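Local coordinates for Lin1840 protein (Listeria innocua serovar 6a, PDB 4ZO9), which probably hydrolyses terminal, non-reducing beta-D-glucosyl residues of glucosides, releasing beta-D-glucose, as a family 3 beta-glucosidase, at residues V234-N239 and W271-E276; V266-W271 and V298-M303. The protein carries 2 engineered substitutions. One frame throughout, in Å; residues are numbered along the deposited sequence.

Interaction 1 (V234-N239 and W271-E276). With GLC (alpha-D-glucopyranose), chain C; BGC (beta-D-glucopyranose), chain G; BGC (beta-D-glucopyranose), chain B.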
loop_
_atom_site.group_PDB
_atom_site.type_symbol
_atom_site.label_atom_id
_atom_site.label_comp_id
_atom_site.label_asym_id
_atom_site.label_seq_id
_atom_site.Cartn_x
_atom_site.Cartn_y
_atom_site.Cartn_z
ATOM N N VAL A 234 27.396 1.241 6.272
ATOM C CA VAL A 234 25.963 1.293 6.007
ATOM C C VAL A 234 25.640 2.506 5.173
ATOM O O VAL A 234 26.198 3.567 5.403
ATOM C CB VAL A 234 25.142 1.352 7.331
ATOM C CG1 VAL A 234 23.638 1.459 7.081
ATOM C CG2 VAL A 234 25.426 0.120 8.177
ATOM N N MET A 235 24.724 2.374 4.231
ATOM C CA MET A 235 24.280 3.546 3.406
ATOM C C MET A 235 22.827 3.963 3.773
ATOM O O MET A 235 21.974 3.090 4.006
ATOM C CB MET A 235 24.442 3.247 1.891
ATOM C CG MET A 235 24.002 4.388 0.983
ATOM S SD MET A 235 23.840 3.931 -0.753
ATOM C CE MET A 235 25.590 3.618 -1.139
ATOM N N THR A 236 22.553 5.280 3.835
ATOM C CA THR A 236 21.231 5.766 4.195
ATOM C C THR A 236 20.306 5.531 3.006
ATOM O O THR A 236 20.787 5.328 1.845
ATOM C CB THR A 236 21.215 7.273 4.502
ATOM O OG1 THR A 236 21.492 8.016 3.293
ATOM C CG2 THR A 236 22.223 7.660 5.573
ATOM N N ALA A 237 18.993 5.578 3.276
ATOM C CA ALA A 237 17.996 5.494 2.251
ATOM C C ALA A 237 17.406 6.883 1.801
ATOM O O ALA A 237 17.384 7.852 2.562
ATOM C CB ALA A 237 16.882 4.602 2.794
ATOM N N PHE A 238 16.926 6.948 0.553
ATOM C CA PHE A 238 16.215 8.083 -0.017
ATOM C C PHE A 238 14.896 8.528 0.627
ATOM O O PHE A 238 14.616 9.748 0.665
ATOM C CB PHE A 238 15.950 7.856 -1.480
ATOM C CG PHE A 238 17.205 7.863 -2.314
ATOM C CD1 PHE A 238 18.007 8.983 -2.385
ATOM C CD2 PHE A 238 17.610 6.718 -2.978
ATOM C CE1 PHE A 238 19.133 8.992 -3.166
ATOM C CE2 PHE A 238 18.747 6.733 -3.785
ATOM C CZ PHE A 238 19.495 7.854 -3.864
ATOM N N ASN A 239 14.133 7.534 1.087
ATOM C CA ASN A 239 12.768 7.675 1.644
ATOM C C ASN A 239 12.729 8.277 3.021
ATOM O O ASN A 239 13.704 8.185 3.777
ATOM C CB ASN A 239 12.078 6.303 1.733
ATOM C CG ASN A 239 12.964 5.222 2.399
ATOM O OD1 ASN A 239 13.976 4.769 1.808
ATOM N ND2 ASN A 239 12.596 4.807 3.608
ATOM N N TRP A 271 23.322 8.676 -2.795
ATOM C CA TRP A 271 23.687 9.756 -3.683
ATOM C C TRP A 271 22.785 10.994 -3.562
ATOM O O TRP A 271 21.609 10.924 -3.890
ATOM C CB TRP A 271 23.655 9.282 -5.115
ATOM C CG TRP A 271 24.040 10.379 -6.032
ATOM C CD1 TRP A 271 23.362 11.559 -6.240
ATOM C CD2 TRP A 271 25.185 10.431 -6.890
ATOM N NE1 TRP A 271 24.023 12.326 -7.164
ATOM C CE2 TRP A 271 25.134 11.648 -7.588
ATOM C CE3 TRP A 271 26.216 9.560 -7.160
ATOM C CZ2 TRP A 271 26.104 12.026 -8.516
ATOM C CZ3 TRP A 271 27.193 9.944 -8.120
ATOM C CH2 TRP A 271 27.121 11.146 -8.756
ATOM N N GLY A 272 23.367 12.123 -3.146
ATOM C CA GLY A 272 22.635 13.357 -2.975
ATOM C C GLY A 272 21.646 13.425 -1.812
ATOM O O GLY A 272 21.081 14.485 -1.567
ATOM N N ALA A 273 21.440 12.318 -1.092
ATOM C CA ALA A 273 20.411 12.272 -0.089
ATOM C C ALA A 273 20.535 13.355 1.031
ATOM O O ALA A 273 19.515 13.732 1.660
ATOM C CB ALA A 273 20.386 10.886 0.515
ATOM N N VAL A 274 21.772 13.831 1.275
ATOM C CA VAL A 274 21.988 14.890 2.262
ATOM C C VAL A 274 21.292 16.187 1.802
ATOM O O VAL A 274 20.495 16.767 2.561
ATOM C CB VAL A 274 23.492 15.131 2.582
ATOM C CG1 VAL A 274 23.688 16.441 3.357
ATOM C CG2 VAL A 274 24.070 13.973 3.336
ATOM N N ALA A 275 21.555 16.609 0.568
ATOM C CA ALA A 275 20.950 17.828 -0.025
ATOM C C ALA A 275 19.451 17.627 -0.247
ATOM O O ALA A 275 18.681 18.528 -0.103
ATOM C CB ALA A 275 21.593 18.172 -1.361
ATOM N N GLU A 276 19.063 16.429 -0.615
ATOM C CA GLU A 276 17.645 16.122 -0.944
ATOM C C GLU A 276 16.709 16.268 0.243
ATOM O O GLU A 276 15.492 16.374 0.045
ATOM C CB GLU A 276 17.558 14.703 -1.541
ATOM C CG GLU A 276 18.196 14.660 -2.925
ATOM C CD GLU A 276 18.420 13.303 -3.526
ATOM O OE1 GLU A 276 17.905 12.298 -2.997
ATOM O OE2 GLU A 276 19.052 13.260 -4.614
HETATM C C1 GLC C . 21.752 8.761 -9.142
HETATM C C2 GLC C . 21.622 7.489 -8.417
HETATM C C3 GLC C . 23.039 7.084 -7.979
HETATM C C4 GLC C . 23.970 7.071 -9.198
HETATM C C5 GLC C . 23.871 8.383 -9.975
HETATM C C6 GLC C . 24.428 8.322 -11.329
HETATM O O1 GLC C . 22.373 9.655 -8.238
HETATM O O2 GLC C . 20.738 7.732 -7.330
HETATM O O3 GLC C . 23.088 5.732 -7.411
HETATM O O4 GLC C . 25.313 6.846 -8.721
HETATM O O5 GLC C . 22.538 8.532 -10.340
HETATM O O6 GLC C . 25.762 8.006 -11.115
HETATM C C2 BGC G . 21.731 7.619 -8.362
HETATM C C3 BGC G . 23.111 7.114 -7.957
HETATM C C4 BGC G . 24.052 7.143 -9.164
HETATM C C5 BGC G . 23.938 8.378 -10.060
HETATM C C6 BGC G . 24.490 8.047 -11.426
HETATM C C1 BGC G . 21.866 8.953 -9.070
HETATM O O1 BGC G . 20.558 9.440 -9.380
HETATM O O2 BGC G . 20.856 7.806 -7.250
HETATM O O3 BGC G . 23.074 5.768 -7.430
HETATM O O4 BGC G . 25.404 7.066 -8.689
HETATM O O5 BGC G . 22.599 8.771 -10.279
HETATM O O6 BGC G . 25.796 7.560 -11.210
HETATM C C2 BGC B . 21.974 4.294 -5.820
HETATM C C3 BGC B . 22.654 3.522 -4.688
HETATM C C4 BGC B . 24.126 3.460 -5.022
HETATM C C5 BGC B . 24.732 4.844 -4.733
HETATM C C6 BGC B . 26.128 4.946 -5.329
HETATM C C1 BGC B . 22.694 5.655 -6.055
HETATM O O2 BGC B . 20.589 4.497 -5.535
HETATM O O3 BGC B . 22.134 2.201 -4.569
HETATM O O4 BGC B . 24.726 2.483 -4.251
HETATM O O5 BGC B . 23.813 5.947 -5.168
HETATM O O6 BGC B . 25.966 4.952 -6.741
HETATM O O HOH W 1 16.389 11.713 -1.044
#

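Interaction 2 (V266-W271 and V298-M303). Engineered in segment 266-271: A270 (natural residue Asp). With GLC (alpha-D-glucopyranose), chain C; BGC (beta-D-glucopyranose), chain G; BGC (beta-D-glucopyranose), chain B.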
loop_
_atom_site.group_PDB
_atom_site.type_symbol
_atom_site.label_atom_id
_atom_site.label_comp_id
_atom_site.label_asym_id
_atom_site.label_seq_id
_atom_site.Cartn_x
_atom_site.Cartn_y
_atom_site.Cartn_z
ATOM N N VAL A 266 31.459 3.754 9.152
ATOM C CA VAL A 266 31.059 4.866 8.277
ATOM C C VAL A 266 29.595 4.714 7.833
ATOM O O VAL A 266 29.169 3.661 7.331
ATOM C CB VAL A 266 31.996 4.962 7.041
ATOM C CG1 VAL A 266 31.505 6.020 6.058
ATOM C CG2 VAL A 266 33.408 5.329 7.483
ATOM N N LEU A 267 28.824 5.760 8.086
ATOM C CA LEU A 267 27.459 5.914 7.541
ATOM C C LEU A 267 27.661 6.873 6.396
ATOM O O LEU A 267 28.071 7.992 6.627
ATOM C CB LEU A 267 26.462 6.442 8.592
ATOM C CG LEU A 267 24.994 6.647 8.203
ATOM C CD1 LEU A 267 24.434 5.343 7.679
ATOM C CD2 LEU A 267 24.216 7.175 9.399
ATOM N N ILE A 268 27.442 6.380 5.170
ATOM C CA ILE A 268 27.558 7.163 3.909
ATOM C C ILE A 268 26.176 7.431 3.413
ATOM O O ILE A 268 25.303 6.571 3.532
ATOM C CB ILE A 268 28.324 6.374 2.797
ATOM C CG1 ILE A 268 28.536 7.256 1.587
ATOM C CG2 ILE A 268 27.595 5.073 2.388
ATOM C CD1 ILE A 268 29.398 6.658 0.489
ATOM N N SER A 269 25.963 8.601 2.842
ATOM C CA SER A 269 24.660 8.969 2.326
ATOM C C SER A 269 24.421 8.263 1.047
ATOM O O SER A 269 25.345 7.990 0.338
ATOM C CB SER A 269 24.569 10.485 2.077
ATOM O OG SER A 269 25.092 10.887 0.820
ATOM N N ALA A 270 23.167 7.978 0.714
ATOM C CA ALA A 270 22.910 7.619 -0.675
ATOM C C ALA A 270 23.202 8.862 -1.503
ATOM O O ALA A 270 23.251 9.976 -0.996
ATOM C CB ALA A 270 21.495 7.193 -0.913
ATOM N N TRP A 271 23.322 8.676 -2.795
ATOM C CA TRP A 271 23.687 9.756 -3.683
ATOM C C TRP A 271 22.785 10.994 -3.562
ATOM O O TRP A 271 21.609 10.924 -3.890
ATOM C CB TRP A 271 23.655 9.282 -5.115
ATOM C CG TRP A 271 24.040 10.379 -6.032
ATOM C CD1 TRP A 271 23.362 11.559 -6.240
ATOM C CD2 TRP A 271 25.185 10.431 -6.890
ATOM N NE1 TRP A 271 24.023 12.326 -7.164
ATOM C CE2 TRP A 271 25.134 11.648 -7.588
ATOM C CE3 TRP A 271 26.216 9.560 -7.160
ATOM C CZ2 TRP A 271 26.104 12.026 -8.516
ATOM C CZ3 TRP A 271 27.193 9.944 -8.120
ATOM C CH2 TRP A 271 27.121 11.146 -8.756
ATOM N N VAL A 298 25.653 10.997 9.908
ATOM C CA VAL A 298 26.051 10.668 8.527
ATOM C C VAL A 298 27.495 11.136 8.404
ATOM O O VAL A 298 27.748 12.304 8.600
ATOM C CB VAL A 298 25.223 11.394 7.451
ATOM C CG1 VAL A 298 25.830 11.190 6.052
ATOM C CG2 VAL A 298 23.815 10.899 7.465
ATOM N N ASP A 299 28.411 10.225 8.099
ATOM C CA ASP A 299 29.841 10.557 8.064
ATOM C C ASP A 299 30.367 11.044 6.758
ATOM O O ASP A 299 31.461 11.628 6.728
ATOM C CB ASP A 299 30.643 9.354 8.439
ATOM C CG ASP A 299 30.305 8.879 9.810
ATOM O OD1 ASP A 299 30.047 9.758 10.649
ATOM O OD2 ASP A 299 30.265 7.634 10.040
ATOM N N LEU A 300 29.630 10.774 5.681
ATOM C CA LEU A 300 30.215 10.846 4.328
ATOM C C LEU A 300 29.113 11.229 3.338
ATOM O O LEU A 300 28.163 10.483 3.133
ATOM C CB LEU A 300 30.925 9.526 3.948
ATOM C CG LEU A 300 31.709 9.579 2.637
ATOM C CD1 LEU A 300 32.714 10.734 2.482
ATOM C CD2 LEU A 300 32.420 8.287 2.321
ATOM N N GLU A 301 29.209 12.444 2.807
ATOM C CA GLU A 301 28.205 12.993 1.929
ATOM C C GLU A 301 28.555 12.612 0.485
ATOM O O GLU A 301 29.568 13.046 -0.012
ATOM C CB GLU A 301 28.159 14.528 2.068
ATOM C CG GLU A 301 27.024 15.148 1.215
ATOM C CD GLU A 301 26.823 16.624 1.426
ATOM O OE1 GLU A 301 27.575 17.269 2.211
ATOM O OE2 GLU A 301 25.908 17.134 0.771
ATOM N N MET A 302 27.701 11.810 -0.162
ATOM C CA MET A 302 27.972 11.354 -1.512
ATOM C C MET A 302 27.574 12.377 -2.581
ATOM O O MET A 302 26.372 12.556 -2.866
ATOM C CB MET A 302 27.268 10.031 -1.796
ATOM C CG MET A 302 27.503 9.451 -3.189
ATOM S SD MET A 302 26.570 7.941 -3.486
ATOM C CE MET A 302 27.435 6.772 -2.482
ATOM N N MET A 303 28.595 13.044 -3.154
ATOM C CA MET A 303 28.440 13.942 -4.321
ATOM C C MET A 303 27.521 15.179 -4.194
ATOM O O MET A 303 27.074 15.723 -5.166
ATOM C CB MET A 303 28.041 13.132 -5.535
ATOM C CG MET A 303 29.216 12.621 -6.334
ATOM S SD MET A 303 30.317 13.923 -6.966
ATOM C CE MET A 303 29.487 14.394 -8.475
HETATM C C1 GLC C . 21.752 8.761 -9.142
HETATM C C2 GLC C . 21.622 7.489 -8.417
HETATM C C3 GLC C . 23.039 7.084 -7.979
HETATM C C4 GLC C . 23.970 7.071 -9.198
HETATM C C5 GLC C . 23.871 8.383 -9.975
HETATM C C6 GLC C . 24.428 8.322 -11.329
HETATM O O1 GLC C . 22.373 9.655 -8.238
HETATM O O2 GLC C . 20.738 7.732 -7.330
HETATM O O3 GLC C . 23.088 5.732 -7.411
HETATM O O4 GLC C . 25.313 6.846 -8.721
HETATM O O5 GLC C . 22.538 8.532 -10.340
HETATM O O6 GLC C . 25.762 8.006 -11.115
HETATM C C2 BGC G . 21.731 7.619 -8.362
HETATM C C3 BGC G . 23.111 7.114 -7.957
HETATM C C4 BGC G . 24.052 7.143 -9.164
HETATM C C5 BGC G . 23.938 8.378 -10.060
HETATM C C6 BGC G . 24.490 8.047 -11.426
HETATM C C1 BGC G . 21.866 8.953 -9.070
HETATM O O1 BGC G . 20.558 9.440 -9.380
HETATM O O2 BGC G . 20.856 7.806 -7.250
HETATM O O3 BGC G . 23.074 5.768 -7.430
HETATM O O4 BGC G . 25.404 7.066 -8.689
HETATM O O5 BGC G . 22.599 8.771 -10.279
HETATM O O6 BGC G . 25.796 7.560 -11.210
HETATM C C2 BGC B . 21.974 4.294 -5.820
HETATM C C3 BGC B . 22.654 3.522 -4.688
HETATM C C4 BGC B . 24.126 3.460 -5.022
HETATM C C5 BGC B . 24.732 4.844 -4.733
HETATM C C6 BGC B . 26.128 4.946 -5.329
HETATM C C1 BGC B . 22.694 5.655 -6.055
HETATM O O2 BGC B . 20.589 4.497 -5.535
HETATM O O3 BGC B . 22.134 2.201 -4.569
HETATM O O4 BGC B . 24.726 2.483 -4.251
HETATM O O5 BGC B . 23.813 5.947 -5.168
HETATM O O6 BGC B . 25.966 4.952 -6.741
HETATM O O HOH W 2 24.314 13.652 -0.338
#

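Interaction 1 (V234-N239 and W271-E276)
The F238 ring carries most of this contact, and its edge makes the tight part, pushing the CE1 corner up to W271 O at 3.2 Å. The carbonyl oxygen lies at the ring edge, close to its plane, where the aromatic C-H groups carry their slight positive charge. Next to it E276 reaches out on an extended chain, and its OE1 comes to 3.4 Å from F238 CD1. Ring and carboxylate planes are 25° apart, and the approach is oblique, neither over the face nor at the edge. With CG anti to its carbonyl carbon, the F238 chi1 of -68° carries the ring toward W271 O and the bound sugar. The buried A273 methyl packs more loosely, with CB 4.2 Å from F238 CD1, and it also touches T236 OG1, a hydroxyl that is hydrogen-bonded to T247 and to the backbone N of the engineered A270.

On the looser side E276 and W271 are partly exposed. Water 1 donates to F238 O at 3.2 Å, while E276 OE2 makes a salt bridge to R572 of the second subunit.

W271 faces the bound disaccharide: C5 of the reducing glucose, modelled as both anomers, lies 3.8 Å above the indole plane, toward its rim. The other glucose, BGC of chain B, has its O2 at 3.4 Å from F238 CE2, and M235 CE reaches its O4. Aromatic side chains lining a sugar site at the C-terminal ends of parallel strands are typical of a TIM-barrel glycosidase, here with an arginine of the partner subunit reaching in.

Interaction 2 (V266-W271 and V298-M303)
Three groups grip S269 OG: it accepts the backbone N-H of M302 at 2.9 Å, nearly straight at 168°, accepts a hydrogen bond from water 2, and donates to A270 O at 2.7 Å. The hydroxyl gets there because chi1 (84°) sets it between its own N and carbonyl carbon. This is the seam that closes the TIM barrel, where strand 267-268 meets strand 301-302, with I268 and L300 forming a single bridge. S269 N donates a hydrogen bond to L300 O at 2.9 Å. At the other end D299 N binds L267 O at 2.7 Å, and D299 OD2 accepts L267 N from above its carboxylate plane. R331 and R258 hold the same carboxylate in salt bridges, probably keeping it ionised and fixed in rotation.

I268 and L300 lie side by side, and the I268 CD1 methyl meets M302 CE at 3.6 Å. A270, an engineered residue that is Asp in nature, turns its CB away from the seam. M302 SD makes an oblique Met-aromatic contact with the W271 indole, 3.6 Å from W271 CB. M303 CB makes a CH-pi contact on the indole face opposite the sugar, 3.8 Å from the six-membered ring centroid and 13° off the normal.

How the interactions relate
The two contacts lie about 7 Å apart, centre to centre, within the N-terminal family 3 domain. Their segments alternate along the chain: 234-239, 266-271, 271-276, then 298-303, with W271 belonging to both interactions. Strands 233-236 and 267-268 are neighbours in the barrel sheet, joined by a probable hydrogen bond from T236 N to I268 O (3.1 Å), and helix 273-279 follows the second of them after a short loop that contains W271. A further probable bond, G272 N to M302 O (3.0 Å), ties the turn before that helix to strand 301-302. The loop after strand 267-268 thus links the barrel closure to the sugar site, and the same turn serves both contacts.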